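Local atomic coordinates of alpha-galactosidase (Thermus thermophilus, PDB entry 6LCJ), a protein that probably hydrolyses terminal alpha-galactosidic bonds as a family 36 glycoside hydrolase, and assembles as a hexamer. Residues E[44-49]-E[142-147]; E[34-39]-E[133-138]; E[56-61]-E[95-100]; E[386-391]-E[458-463]. One frame throughout, in Å; residues are numbered along the deposited sequence.

Contact 1. Residues E[44-49]-E[142-147]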
loop_
_atom_site.group_PDB
_atom_site.type_symbol
_atom_site.label_atom_id
_atom_site.label_comp_id
_atom_site.label_asym_id
_atom_site.label_seq_id
_atom_site.Cartn_x
_atom_site.Cartn_y
_atom_site.Cartn_z
ATOM N N GLY E 44 -7.080 -36.312 -1.272
ATOM C CA GLY E 44 -5.712 -36.034 -0.882
ATOM C C GLY E 44 -4.798 -35.908 -2.081
ATOM O O GLY E 44 -4.998 -36.542 -3.119
ATOM N N PHE E 45 -3.781 -35.067 -1.921
ATOM C CA PHE E 45 -2.688 -34.934 -2.875
ATOM C C PHE E 45 -1.400 -35.369 -2.188
ATOM O O PHE E 45 -1.115 -34.939 -1.062
ATOM C CB PHE E 45 -2.570 -33.493 -3.391
ATOM C CG PHE E 45 -1.263 -33.196 -4.153
ATOM C CD1 PHE E 45 -0.908 -33.925 -5.283
ATOM C CD2 PHE E 45 -0.415 -32.169 -3.742
ATOM C CE1 PHE E 45 0.270 -33.641 -5.985
ATOM C CE2 PHE E 45 0.767 -31.877 -4.446
ATOM C CZ PHE E 45 1.109 -32.614 -5.559
ATOM N N PHE E 46 -0.634 -36.236 -2.848
ATOM C CA PHE E 46 0.663 -36.621 -2.307
ATOM C C PHE E 46 1.691 -35.545 -2.664
ATOM O O PHE E 46 2.058 -35.362 -3.838
ATOM C CB PHE E 46 1.109 -37.984 -2.815
ATOM C CG PHE E 46 2.467 -38.376 -2.307
ATOM C CD1 PHE E 46 2.671 -38.587 -0.957
ATOM C CD2 PHE E 46 3.548 -38.495 -3.169
ATOM C CE1 PHE E 46 3.929 -38.933 -0.472
ATOM C CE2 PHE E 46 4.796 -38.852 -2.695
ATOM C CZ PHE E 46 4.987 -39.073 -1.345
ATOM N N ARG E 47 2.165 -34.849 -1.646
ATOM C CA ARG E 47 3.060 -33.721 -1.812
ATOM C C ARG E 47 4.468 -34.226 -1.528
ATOM O O ARG E 47 4.848 -34.400 -0.368
ATOM C CB ARG E 47 2.640 -32.591 -0.879
ATOM C CG ARG E 47 3.293 -31.256 -1.182
ATOM C CD ARG E 47 4.580 -31.072 -0.400
ATOM N NE ARG E 47 5.178 -29.780 -0.705
ATOM C CZ ARG E 47 6.399 -29.416 -0.335
ATOM N NH1 ARG E 47 7.157 -30.249 0.361
ATOM N NH2 ARG E 47 6.865 -28.211 -0.657
ATOM N N HIS E 48 5.237 -34.484 -2.585
ATOM C CA HIS E 48 6.613 -34.954 -2.435
ATOM C C HIS E 48 7.604 -33.785 -2.487
ATOM O O HIS E 48 7.809 -33.174 -3.543
ATOM C CB HIS E 48 6.969 -35.982 -3.495
ATOM C CG HIS E 48 8.299 -36.605 -3.236
ATOM N ND1 HIS E 48 9.391 -36.406 -4.053
ATOM C CD2 HIS E 48 8.743 -37.331 -2.181
ATOM C CE1 HIS E 48 10.439 -37.020 -3.534
ATOM N NE2 HIS E 48 10.073 -37.592 -2.399
ATOM N N GLY E 49 8.244 -33.499 -1.358
ATOM C CA GLY E 49 9.246 -32.448 -1.312
ATOM C C GLY E 49 10.520 -32.803 -2.067
ATOM O O GLY E 49 10.794 -33.955 -2.420
ATOM N N GLU E 142 0.996 -50.619 -3.871
ATOM C CA GLU E 142 1.440 -51.251 -5.107
ATOM C C GLU E 142 1.872 -50.201 -6.119
ATOM O O GLU E 142 2.882 -50.367 -6.813
ATOM C CB GLU E 142 0.344 -52.146 -5.686
ATOM C CG GLU E 142 0.814 -53.036 -6.868
ATOM C CD GLU E 142 2.314 -53.440 -6.816
ATOM O OE1 GLU E 142 2.750 -54.042 -5.793
ATOM O OE2 GLU E 142 3.056 -53.149 -7.803
ATOM N N VAL E 143 1.137 -49.096 -6.183
ATOM C CA VAL E 143 1.363 -48.081 -7.202
ATOM C C VAL E 143 2.717 -47.393 -6.986
ATOM O O VAL E 143 3.473 -47.164 -7.941
ATOM C CB VAL E 143 0.148 -47.122 -7.188
ATOM C CG1 VAL E 143 0.518 -45.706 -6.944
ATOM C CG2 VAL E 143 -0.691 -47.278 -8.443
ATOM N N PHE E 144 3.090 -47.135 -5.726
ATOM C CA PHE E 144 4.397 -46.539 -5.455
ATOM C C PHE E 144 5.526 -47.542 -5.643
ATOM O O PHE E 144 6.627 -47.170 -6.066
ATOM C CB PHE E 144 4.431 -45.954 -4.046
ATOM C CG PHE E 144 3.870 -44.578 -3.968
ATOM C CD1 PHE E 144 2.504 -44.384 -3.815
ATOM C CD2 PHE E 144 4.703 -43.472 -4.095
ATOM C CE1 PHE E 144 1.976 -43.112 -3.763
ATOM C CE2 PHE E 144 4.191 -42.183 -4.041
ATOM C CZ PHE E 144 2.825 -42.000 -3.870
ATOM N N ALA E 145 5.278 -48.815 -5.322
ATOM C CA ALA E 145 6.279 -49.848 -5.575
ATOM C C ALA E 145 6.519 -50.049 -7.071
ATOM O O ALA E 145 7.640 -50.365 -7.483
ATOM C CB ALA E 145 5.848 -51.158 -4.917
ATOM N N ALA E 146 5.490 -49.856 -7.899
ATOM C CA ALA E 146 5.669 -50.024 -9.336
ATOM C C ALA E 146 6.431 -48.853 -9.943
ATOM O O ALA E 146 7.178 -49.039 -10.907
ATOM C CB ALA E 146 4.311 -50.203 -10.020
ATOM N N TYR E 147 6.250 -47.647 -9.400
ATOM C CA TYR E 147 7.053 -46.505 -9.831
ATOM C C TYR E 147 8.518 -46.700 -9.457
ATOM O O TYR E 147 9.413 -46.461 -10.277
ATOM C CB TYR E 147 6.488 -45.214 -9.215
ATOM C CG TYR E 147 7.248 -43.923 -9.504
ATOM C CD1 TYR E 147 7.656 -43.590 -10.795
ATOM C CD2 TYR E 147 7.533 -43.026 -8.480
ATOM C CE1 TYR E 147 8.335 -42.406 -11.049
ATOM C CE2 TYR E 147 8.214 -41.842 -8.721
ATOM C CZ TYR E 147 8.609 -41.535 -10.005
ATOM O OH TYR E 147 9.280 -40.354 -10.231
#
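One aromatic pair joins these segments, Phe46 of strand 44-48 with Phe144 of helix 140-149, as part of the wider packing of that helix on an antiparallel sheet in the N-terminal beta-rich domain. The two rings form a T-shaped (edge-to-face) stack, their centroids 5.0 Å apart and their planes turned 81° from each other. Phe144 brings its CE2-CZ edge over one face of Phe46: Phe144 CZ lies 3.6 Å from Phe46 CD2, off centre toward the rim, and Phe144 CE2 is equally near Phe46 CE2. Phe46 sends CG opposite its backbone N (chi1 178°), which carries the ring out from the strand toward the helix. Large flat side chains suit both places, because the length of the two rings matches the 11.1 Å between the CA atoms of Phe46 and Phe144. An alanine in place of Phe46 would probably leave the edge of Phe144 without its aromatic face and open a gap between helix and sheet. Trp58 and Trp392 extend the aromatic group, meeting Phe46 and Phe144 respectively. With both rings buried and no hydrogen bond between the segments, cohesion comes from dispersion and from the slightly positive ring hydrogens of Phe144 facing the pi cloud of Phe46.

Contact 2. Residues E[34-39]-E[133-138]; sequences VRVFPP and WFLAYG
Val34 and Trp133, which bury the most surface here, meet between the two antiparallel sheets of the N-terminal beta-sandwich: strand 33-37 belongs to one sheet and strand 132-137 to the other. Val34 rests both methyls on one face of the indole. Its CG2 stands over the five-membered ring in a CH-pi contact, 3.7 Å from the centroid and only 9° off the ring normal, while Val34 CG1 lies toward the CD1-NE1 rim, 3.6 Å from Trp133 CD1. With chi1 of Val34 at -60°, CG1 lies opposite the carbonyl carbon and CG2 is set between N and C, which turns both branches to the ring. Trp133 NE1 touches Val34 CG1 only by packing; its hydrogen bond goes to Gly31 O, which ties down the polar end of an otherwise apolar side chain. Two residues further along each strand, Val36 and Leu135 meet tip to tip, Val36 CG1 lying 3.7 Å from Leu135 CD1. The paired CA atoms, Val34 with Trp133 and Val36 with Leu135, are both 8.6 Å apart, an even spacing that branched aliphatics and an indole can fill. A leucine in place of Trp133 would probably leave the carbonyl of Gly31 without its donor and Val34 without a ring face to rest on. Leu104 and Leu106 of strand 102-108 line the same interior, whereas Arg35 NH2 hydrogen-bonds the backbone O of Asp256 of a second subunit. No hydrogen bond links the two segments, whose cohesion rests on apolar burial and the CH-pi contact.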
loop_
_atom_site.group_PDB
_atom_site.type_symbol
_atom_site.label_atom_id
_atom_site.label_comp_id
_atom_site.label_asym_id
_atom_site.label_seq_id
_atom_site.Cartn_x
_atom_site.Cartn_y
_atom_site.Cartn_z
ATOM N N VAL E 34 2.266 -32.941 -18.976
ATOM C CA VAL E 34 1.227 -33.952 -19.083
ATOM C C VAL E 34 0.134 -33.620 -18.082
ATOM O O VAL E 34 0.387 -33.048 -17.019
ATOM C CB VAL E 34 1.765 -35.390 -18.866
ATOM C CG1 VAL E 34 2.830 -35.729 -19.914
ATOM C CG2 VAL E 34 2.310 -35.568 -17.458
ATOM N N ARG E 35 -1.099 -33.955 -18.445
ATOM C CA ARG E 35 -2.257 -33.668 -17.618
ATOM C C ARG E 35 -3.048 -34.949 -17.455
ATOM O O ARG E 35 -3.401 -35.586 -18.446
ATOM C CB ARG E 35 -3.123 -32.571 -18.240
ATOM C CG ARG E 35 -2.373 -31.276 -18.439
ATOM C CD ARG E 35 -3.301 -30.085 -18.461
ATOM N NE ARG E 35 -2.538 -28.848 -18.510
ATOM C CZ ARG E 35 -3.051 -27.656 -18.767
ATOM N NH1 ARG E 35 -4.348 -27.534 -19.013
ATOM N NH2 ARG E 35 -2.261 -26.585 -18.782
ATOM N N VAL E 36 -3.310 -35.332 -16.212
ATOM C CA VAL E 36 -4.052 -36.544 -15.898
ATOM C C VAL E 36 -5.238 -36.135 -15.044
ATOM O O VAL E 36 -5.072 -35.391 -14.072
ATOM C CB VAL E 36 -3.173 -37.575 -15.165
ATOM C CG1 VAL E 36 -3.990 -38.787 -14.777
ATOM C CG2 VAL E 36 -1.981 -37.980 -16.021
ATOM N N PHE E 37 -6.436 -36.602 -15.414
ATOM C CA PHE E 37 -7.619 -36.208 -14.660
ATOM C C PHE E 37 -8.155 -37.400 -13.898
ATOM O O PHE E 37 -8.366 -38.463 -14.494
ATOM C CB PHE E 37 -8.703 -35.636 -15.576
ATOM C CG PHE E 37 -8.231 -34.478 -16.400
ATOM C CD1 PHE E 37 -8.428 -33.178 -15.967
ATOM C CD2 PHE E 37 -7.557 -34.694 -17.590
ATOM C CE1 PHE E 37 -7.963 -32.116 -16.717
ATOM C CE2 PHE E 37 -7.084 -33.642 -18.344
ATOM C CZ PHE E 37 -7.289 -32.349 -17.913
ATOM N N PRO E 38 -8.353 -37.275 -12.589
ATOM C CA PRO E 38 -8.866 -38.382 -11.813
ATOM C C PRO E 38 -10.283 -38.721 -12.231
ATOM O O PRO E 38 -11.097 -37.831 -12.528
ATOM C CB PRO E 38 -8.822 -37.858 -10.370
ATOM C CG PRO E 38 -8.866 -36.386 -10.511
ATOM C CD PRO E 38 -8.106 -36.085 -11.761
ATOM N N PRO E 39 -10.601 -39.990 -12.283
ATOM C CA PRO E 39 -11.987 -40.400 -12.517
ATOM C C PRO E 39 -12.763 -40.497 -11.215
ATOM O O PRO E 39 -13.699 -41.290 -11.100
ATOM C CB PRO E 39 -11.821 -41.763 -13.187
ATOM C CG PRO E 39 -10.571 -42.318 -12.544
ATOM C CD PRO E 39 -9.680 -41.140 -12.221
ATOM N N TRP E 133 7.143 -40.479 -18.137
ATOM C CA TRP E 133 6.336 -40.464 -16.932
ATOM C C TRP E 133 5.795 -41.856 -16.694
ATOM O O TRP E 133 5.493 -42.585 -17.637
ATOM C CB TRP E 133 5.142 -39.510 -17.030
ATOM C CG TRP E 133 5.492 -38.097 -17.276
ATOM C CD1 TRP E 133 5.671 -37.500 -18.490
ATOM C CD2 TRP E 133 5.696 -37.078 -16.287
ATOM N NE1 TRP E 133 5.974 -36.175 -18.315
ATOM C CE2 TRP E 133 5.995 -35.891 -16.971
ATOM C CE3 TRP E 133 5.654 -37.059 -14.891
ATOM C CZ2 TRP E 133 6.252 -34.687 -16.307
ATOM C CZ3 TRP E 133 5.917 -35.861 -14.232
ATOM C CH2 TRP E 133 6.218 -34.698 -14.942
ATOM N N PHE E 134 5.658 -42.209 -15.426
ATOM C CA PHE E 134 4.936 -43.402 -15.031
ATOM C C PHE E 134 3.578 -42.953 -14.529
ATOM O O PHE E 134 3.495 -42.004 -13.743
ATOM C CB PHE E 134 5.678 -44.180 -13.945
ATOM C CG PHE E 134 4.978 -45.440 -13.540
ATOM C CD1 PHE E 134 4.703 -46.418 -14.483
ATOM C CD2 PHE E 134 4.575 -45.638 -12.236
ATOM C CE1 PHE E 134 4.048 -47.580 -14.132
ATOM C CE2 PHE E 134 3.909 -46.793 -11.871
ATOM C CZ PHE E 134 3.649 -47.775 -12.829
ATOM N N LEU E 135 2.521 -43.603 -15.010
ATOM C CA LEU E 135 1.172 -43.301 -14.552
ATOM C C LEU E 135 0.493 -44.601 -14.170
ATOM O O LEU E 135 0.532 -45.572 -14.927
ATOM C CB LEU E 135 0.358 -42.566 -15.619
ATOM C CG LEU E 135 -1.158 -42.532 -15.411
ATOM C CD1 LEU E 135 -1.522 -41.539 -14.331
ATOM C CD2 LEU E 135 -1.885 -42.231 -16.706
ATOM N N ALA E 136 -0.123 -44.617 -12.997
ATOM C CA ALA E 136 -0.689 -45.837 -12.461
ATOM C C ALA E 136 -1.871 -45.486 -11.569
ATOM O O ALA E 136 -1.960 -44.379 -11.032
ATOM C CB ALA E 136 0.367 -46.631 -11.688
ATOM N N TYR E 137 -2.790 -46.440 -11.438
ATOM C CA TYR E 137 -3.949 -46.299 -10.571
ATOM C C TYR E 137 -4.183 -47.637 -9.894
ATOM O O TYR E 137 -4.201 -48.675 -10.561
ATOM C CB TYR E 137 -5.191 -45.877 -11.357
ATOM C CG TYR E 137 -6.404 -45.678 -10.491
ATOM C CD1 TYR E 137 -6.314 -44.989 -9.289
ATOM C CD2 TYR E 137 -7.643 -46.175 -10.875
ATOM C CE1 TYR E 137 -7.423 -44.800 -8.488
ATOM C CE2 TYR E 137 -8.769 -45.985 -10.080
ATOM C CZ TYR E 137 -8.652 -45.299 -8.887
ATOM O OH TYR E 137 -9.766 -45.109 -8.098
ATOM N N GLY E 138 -4.337 -47.621 -8.581
ATOM C CA GLY E 138 -4.433 -48.848 -7.838
ATOM C C GLY E 138 -4.209 -48.611 -6.369
ATOM O O GLY E 138 -4.167 -47.465 -5.906
#

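Contact 3. Residues E[56-61]-E[95-100]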
loop_
_atom_site.group_PDB
_atom_site.type_symbol
_atom_site.label_atom_id
_atom_site.label_comp_id
_atom_site.label_asym_id
_atom_site.label_seq_id
_atom_site.Cartn_x
_atom_site.Cartn_y
_atom_site.Cartn_z
ATOM N N ALA E 56 7.404 -34.577 2.842
ATOM C CA ALA E 56 6.659 -35.516 2.019
ATOM C C ALA E 56 5.462 -35.992 2.830
ATOM O O ALA E 56 5.639 -36.573 3.911
ATOM C CB ALA E 56 7.532 -36.697 1.592
ATOM N N ALA E 57 4.255 -35.746 2.321
ATOM C CA ALA E 57 3.049 -36.096 3.065
ATOM C C ALA E 57 1.834 -35.930 2.166
ATOM O O ALA E 57 1.905 -35.280 1.120
ATOM C CB ALA E 57 2.888 -35.233 4.322
ATOM N N TRP E 58 0.715 -36.519 2.601
ATOM C CA TRP E 58 -0.583 -36.304 1.968
ATOM C C TRP E 58 -1.206 -35.029 2.518
ATOM O O TRP E 58 -1.299 -34.851 3.736
ATOM C CB TRP E 58 -1.518 -37.491 2.221
ATOM C CG TRP E 58 -1.150 -38.731 1.446
ATOM C CD1 TRP E 58 -0.352 -39.767 1.867
ATOM C CD2 TRP E 58 -1.538 -39.049 0.102
ATOM N NE1 TRP E 58 -0.236 -40.711 0.869
ATOM C CE2 TRP E 58 -0.952 -40.298 -0.221
ATOM C CE3 TRP E 58 -2.330 -38.403 -0.855
ATOM C CZ2 TRP E 58 -1.139 -40.912 -1.455
ATOM C CZ3 TRP E 58 -2.508 -39.012 -2.084
ATOM C CH2 TRP E 58 -1.915 -40.259 -2.373
ATOM N N VAL E 59 -1.625 -34.135 1.626
ATOM C CA VAL E 59 -2.230 -32.876 2.035
ATOM C C VAL E 59 -3.590 -32.721 1.357
ATOM O O VAL E 59 -3.940 -33.439 0.419
ATOM C CB VAL E 59 -1.338 -31.652 1.714
ATOM C CG1 VAL E 59 0.054 -31.850 2.257
ATOM C CG2 VAL E 59 -1.321 -31.375 0.214
ATOM N N ASP E 60 -4.346 -31.747 1.855
ATOM C CA ASP E 60 -5.635 -31.388 1.290
ATOM C C ASP E 60 -5.404 -30.340 0.209
ATOM O O ASP E 60 -5.006 -29.211 0.533
ATOM C CB ASP E 60 -6.550 -30.846 2.382
ATOM C CG ASP E 60 -7.974 -30.588 1.908
ATOM O OD1 ASP E 60 -8.255 -30.621 0.686
ATOM O OD2 ASP E 60 -8.826 -30.342 2.789
ATOM N N PRO E 61 -5.644 -30.646 -1.067
ATOM C CA PRO E 61 -5.392 -29.648 -2.109
ATOM C C PRO E 61 -6.397 -28.523 -2.107
ATOM O O PRO E 61 -6.250 -27.598 -2.914
ATOM C CB PRO E 61 -5.482 -30.457 -3.413
ATOM C CG PRO E 61 -6.040 -31.807 -3.040
ATOM C CD PRO E 61 -6.403 -31.798 -1.587
ATOM N N ALA E 95 0.484 -37.699 -6.457
ATOM C CA ALA E 95 -0.592 -38.672 -6.489
ATOM C C ALA E 95 -1.851 -38.051 -5.913
ATOM O O ALA E 95 -1.792 -37.168 -5.052
ATOM C CB ALA E 95 -0.230 -39.957 -5.731
ATOM N N LEU E 96 -2.985 -38.517 -6.418
ATOM C CA LEU E 96 -4.299 -38.144 -5.921
ATOM C C LEU E 96 -4.956 -39.376 -5.317
ATOM O O LEU E 96 -4.747 -40.504 -5.776
ATOM C CB LEU E 96 -5.171 -37.555 -7.041
ATOM C CG LEU E 96 -4.735 -36.185 -7.581
ATOM C CD1 LEU E 96 -5.581 -35.744 -8.766
ATOM C CD2 LEU E 96 -4.771 -35.129 -6.475
ATOM N N ARG E 97 -5.747 -39.153 -4.283
ATOM C CA ARG E 97 -6.312 -40.228 -3.481
ATOM C C ARG E 97 -7.817 -40.318 -3.686
ATOM O O ARG E 97 -8.547 -39.363 -3.393
ATOM C CB ARG E 97 -5.998 -40.005 -2.007
ATOM C CG ARG E 97 -6.200 -41.228 -1.164
ATOM C CD ARG E 97 -5.963 -40.887 0.274
ATOM N NE ARG E 97 -4.743 -41.511 0.751
ATOM C CZ ARG E 97 -3.998 -41.019 1.728
ATOM N NH1 ARG E 97 -4.368 -39.897 2.342
ATOM N NH2 ARG E 97 -2.899 -41.663 2.102
ATOM N N GLY E 98 -8.276 -41.471 -4.169
ATOM C CA GLY E 98 -9.690 -41.752 -4.252
ATOM C C GLY E 98 -10.255 -42.056 -2.881
ATOM O O GLY E 98 -9.543 -42.528 -1.986
ATOM N N PRO E 99 -11.551 -41.768 -2.684
ATOM C CA PRO E 99 -12.220 -42.131 -1.416
ATOM C C PRO E 99 -11.942 -43.551 -0.916
ATOM O O PRO E 99 -12.034 -43.795 0.297
ATOM C CB PRO E 99 -13.704 -41.944 -1.758
ATOM C CG PRO E 99 -13.711 -40.831 -2.767
ATOM C CD PRO E 99 -12.398 -40.903 -3.529
ATOM N N ASP E 100 -11.583 -44.481 -1.804
ATOM C CA ASP E 100 -11.400 -45.887 -1.474
ATOM C C ASP E 100 -9.977 -46.234 -1.041
ATOM O O ASP E 100 -9.666 -47.421 -0.886
ATOM C CB ASP E 100 -11.779 -46.741 -2.677
ATOM C CG ASP E 100 -11.180 -46.211 -3.966
ATOM O OD1 ASP E 100 -11.159 -44.970 -4.141
ATOM O OD2 ASP E 100 -10.723 -47.035 -4.797
#
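Trp58 receives three successive residues of strand 93-97, beginning with Ala95, whose CB lies 3.8 Å from Trp58 CH2. The small methyl leaves room for the six-membered end of the indole, and the carbonyl oxygen of Ala95 lies 3.6 Å from Trp58 CZ3. Leu96 points its CB away and contributes mainly backbone, its carbonyl carbon sitting at the ring edge 4.1 Å from Trp58 CZ3. Arg97 carries most of the contact. Its CB touches Trp58 CZ3 at 3.6 Å, and a bend at chi3 (-110°) then folds the guanidinium back over the indole. There the two groups stack nearly flat, planes 24° apart, with Arg97 CZ 3.5 Å above the centroid of the five-membered ring in a cation-pi contact. Arg97 NH2 comes within 3.1 Å of Trp58 NE1, but both are donors and no hydrogen bond joins them; Arg97 NH2 instead forms a salt bridge with Glu140 OE1. An arginine suits this place because its flat cation can lie on the ring and still offer its N-H groups to a carboxylate. Between the two strands, which run at 40° to each other, lies strand 44-48, hydrogen-bonded to both; Glu140 of helix 140-149 also touches the indole, and Tyr464 packs on it from the C-terminal region.

Contact 4. Residues E[386-391]-E[458-463]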
loop_
_atom_site.group_PDB
_atom_site.type_symbol
_atom_site.label_atom_id
_atom_site.label_comp_id
_atom_site.label_asym_id
_atom_site.label_seq_id
_atom_site.Cartn_x
_atom_site.Cartn_y
_atom_site.Cartn_z
ATOM N N SER E 386 8.189 -37.435 7.191
ATOM C CA SER E 386 8.668 -37.485 5.813
ATOM C C SER E 386 9.224 -38.859 5.461
ATOM O O SER E 386 9.009 -39.350 4.347
ATOM C CB SER E 386 9.723 -36.401 5.578
ATOM O OG SER E 386 9.106 -35.126 5.466
ATOM N N THR E 387 9.952 -39.478 6.394
ATOM C CA THR E 387 10.479 -40.822 6.180
ATOM C C THR E 387 9.362 -41.815 5.883
ATOM O O THR E 387 9.448 -42.602 4.931
ATOM C CB THR E 387 11.261 -41.258 7.414
ATOM O OG1 THR E 387 12.394 -40.409 7.577
ATOM C CG2 THR E 387 11.704 -42.720 7.299
ATOM N N LEU E 388 8.295 -41.788 6.682
ATOM C CA LEU E 388 7.192 -42.714 6.469
ATOM C C LEU E 388 6.638 -42.650 5.048
ATOM O O LEU E 388 6.109 -43.652 4.548
ATOM C CB LEU E 388 6.074 -42.438 7.475
ATOM C CG LEU E 388 6.280 -43.057 8.853
ATOM C CD1 LEU E 388 5.413 -42.380 9.902
ATOM C CD2 LEU E 388 6.016 -44.555 8.787
ATOM N N HIS E 389 6.749 -41.506 4.373
ATOM C CA HIS E 389 6.199 -41.377 3.028
ATOM C C HIS E 389 7.247 -41.568 1.948
ATOM O O HIS E 389 6.967 -41.319 0.772
ATOM C CB HIS E 389 5.520 -40.024 2.844
ATOM C CG HIS E 389 4.350 -39.816 3.748
ATOM N ND1 HIS E 389 4.486 -39.410 5.059
ATOM C CD2 HIS E 389 3.026 -39.977 3.537
ATOM C CE1 HIS E 389 3.293 -39.316 5.614
ATOM N NE2 HIS E 389 2.389 -39.654 4.711
ATOM N N ARG E 390 8.448 -42.001 2.316
ATOM C CA ARG E 390 9.490 -42.263 1.340
ATOM C C ARG E 390 10.041 -43.680 1.441
ATOM O O ARG E 390 11.094 -43.966 0.854
ATOM C CB ARG E 390 10.606 -41.222 1.485
ATOM C CG ARG E 390 10.218 -39.870 0.919
ATOM C CD ARG E 390 11.265 -38.813 1.207
ATOM N NE ARG E 390 11.089 -37.629 0.371
ATOM C CZ ARG E 390 11.471 -36.410 0.735
ATOM N NH1 ARG E 390 12.052 -36.233 1.918
ATOM N NH2 ARG E 390 11.286 -35.372 -0.076
ATOM N N LEU E 391 9.353 -44.579 2.159
ATOM C CA LEU E 391 9.889 -45.923 2.355
ATOM C C LEU E 391 9.872 -46.743 1.070
ATOM O O LEU E 391 10.679 -47.669 0.945
ATOM C CB LEU E 391 9.125 -46.638 3.463
ATOM C CG LEU E 391 9.316 -46.039 4.859
ATOM C CD1 LEU E 391 8.394 -46.682 5.849
ATOM C CD2 LEU E 391 10.762 -46.205 5.303
ATOM N N VAL E 458 10.139 -57.045 10.367
ATOM C CA VAL E 458 9.109 -56.016 10.327
ATOM C C VAL E 458 8.291 -56.213 9.063
ATOM O O VAL E 458 8.826 -56.581 8.010
ATOM C CB VAL E 458 9.695 -54.587 10.385
ATOM C CG1 VAL E 458 8.586 -53.558 10.610
ATOM C CG2 VAL E 458 10.699 -54.473 11.502
ATOM N N ARG E 459 6.991 -55.979 9.174
ATOM C CA ARG E 459 6.070 -56.132 8.066
ATOM C C ARG E 459 5.148 -54.929 8.080
ATOM O O ARG E 459 4.780 -54.444 9.154
ATOM C CB ARG E 459 5.279 -57.447 8.191
ATOM C CG ARG E 459 3.968 -57.486 7.425
ATOM C CD ARG E 459 3.621 -58.908 7.021
ATOM N NE ARG E 459 3.859 -59.844 8.120
ATOM C CZ ARG E 459 2.971 -60.122 9.073
ATOM N NH1 ARG E 459 1.776 -59.536 9.063
ATOM N NH2 ARG E 459 3.275 -60.985 10.037
ATOM N N ARG E 460 4.788 -54.429 6.902
ATOM C CA ARG E 460 3.854 -53.314 6.821
ATOM C C ARG E 460 2.430 -53.829 6.672
ATOM O O ARG E 460 2.136 -54.616 5.768
ATOM C CB ARG E 460 4.190 -52.380 5.660
ATOM C CG ARG E 460 3.956 -50.905 5.999
ATOM C CD ARG E 460 4.353 -49.992 4.851
ATOM N NE ARG E 460 4.106 -48.596 5.176
ATOM C CZ ARG E 460 4.796 -47.585 4.655
ATOM N NH1 ARG E 460 5.768 -47.837 3.786
ATOM N NH2 ARG E 460 4.525 -46.327 5.005
ATOM N N LEU E 461 1.552 -53.385 7.563
ATOM C CA LEU E 461 0.148 -53.760 7.518
ATOM C C LEU E 461 -0.709 -52.715 6.836
ATOM O O LEU E 461 -1.775 -53.045 6.311
ATOM C CB LEU E 461 -0.375 -54.001 8.935
ATOM C CG LEU E 461 0.555 -54.906 9.743
ATOM C CD1 LEU E 461 0.157 -54.939 11.209
ATOM C CD2 LEU E 461 0.587 -56.308 9.144
ATOM N N GLY E 462 -0.254 -51.469 6.836
ATOM C CA GLY E 462 -0.936 -50.381 6.187
ATOM C C GLY E 462 0.003 -49.204 6.073
ATOM O O GLY E 462 1.177 -49.285 6.450
ATOM N N PRO E 463 -0.495 -48.082 5.556
ATOM C CA PRO E 463 0.369 -46.895 5.395
ATOM C C PRO E 463 1.070 -46.446 6.676
ATOM O O PRO E 463 2.195 -45.935 6.607
ATOM C CB PRO E 463 -0.610 -45.830 4.884
ATOM C CG PRO E 463 -1.700 -46.625 4.202
ATOM C CD PRO E 463 -1.844 -47.884 4.996
#
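An arginine side chain bridging two domains makes this contact: Arg460, on the first strand of the small C-terminal antiparallel sheet, reaches across to Leu388 and Leu391, near the C-terminal end of helix 380-388. Extended from CG to NE, the chain carries its guanidinium to the carbonyl of Leu388, where Arg460 NH2 donates a bond of 3.1 Å at 157°. The donor lies in the carbonyl plane and the oxygen close to the guanidinium plane, so the approach is edge-on. The same NH2 bonds Pro463 O at 2.9 Å, more nearly straight at 167°, while Arg460 NE gives a longer, more bent bond to Gly462 O at 3.3 Å. Two carbonyls thus grip NH2 and a third holds NE, which fixes the rotation of the group; all three acceptors are backbone oxygens. A carbonyl near the C-terminal end of a helix carries partial negative charge and would probably favour the cation. Leu391 CD1 lies over one face of the guanidinium, 3.5 Å from Arg460 NH1, while Leu391 CB packs obliquely beside that nitrogen. An arginine fits because it is long and its several N-H groups serve separate acceptors; Arg460 also packs on Phe466. The carbonyls of Gly462 and Pro463 lie where the chain passes from strand 458-462 to strand 465-468, so Arg460 both braces its own beta hairpin and ties it to a helix after barrel strand 352-354, a joint consistent with the barrel and C-terminal beta domain of family 36 enzymes.

Contacts 1, 2 and 3 all draw on the seven-stranded sheet of the N-terminal domain, while contact 4 joins the barrel region to the C-terminal sheet. Contacts 1 and 2 are buried and apolar, one on each side of that sheet: helix 140-149 packs against it in contact 1, and the partner sheet of the sandwich in contact 2. Contact 3, partly exposed, brings in a charge, held by a ring and a carboxylate; contact 4 is buried yet polar, its partly exposed arginine held by backbone carbonyls. Strand 44-48 links contacts 1 and 3 through Phe46 N, 2.7 Å from Ala95 O. His389 and Arg390 touch both contacts 1 and 3, so contact 4 adjoins them, but contact 2 lies apart from it.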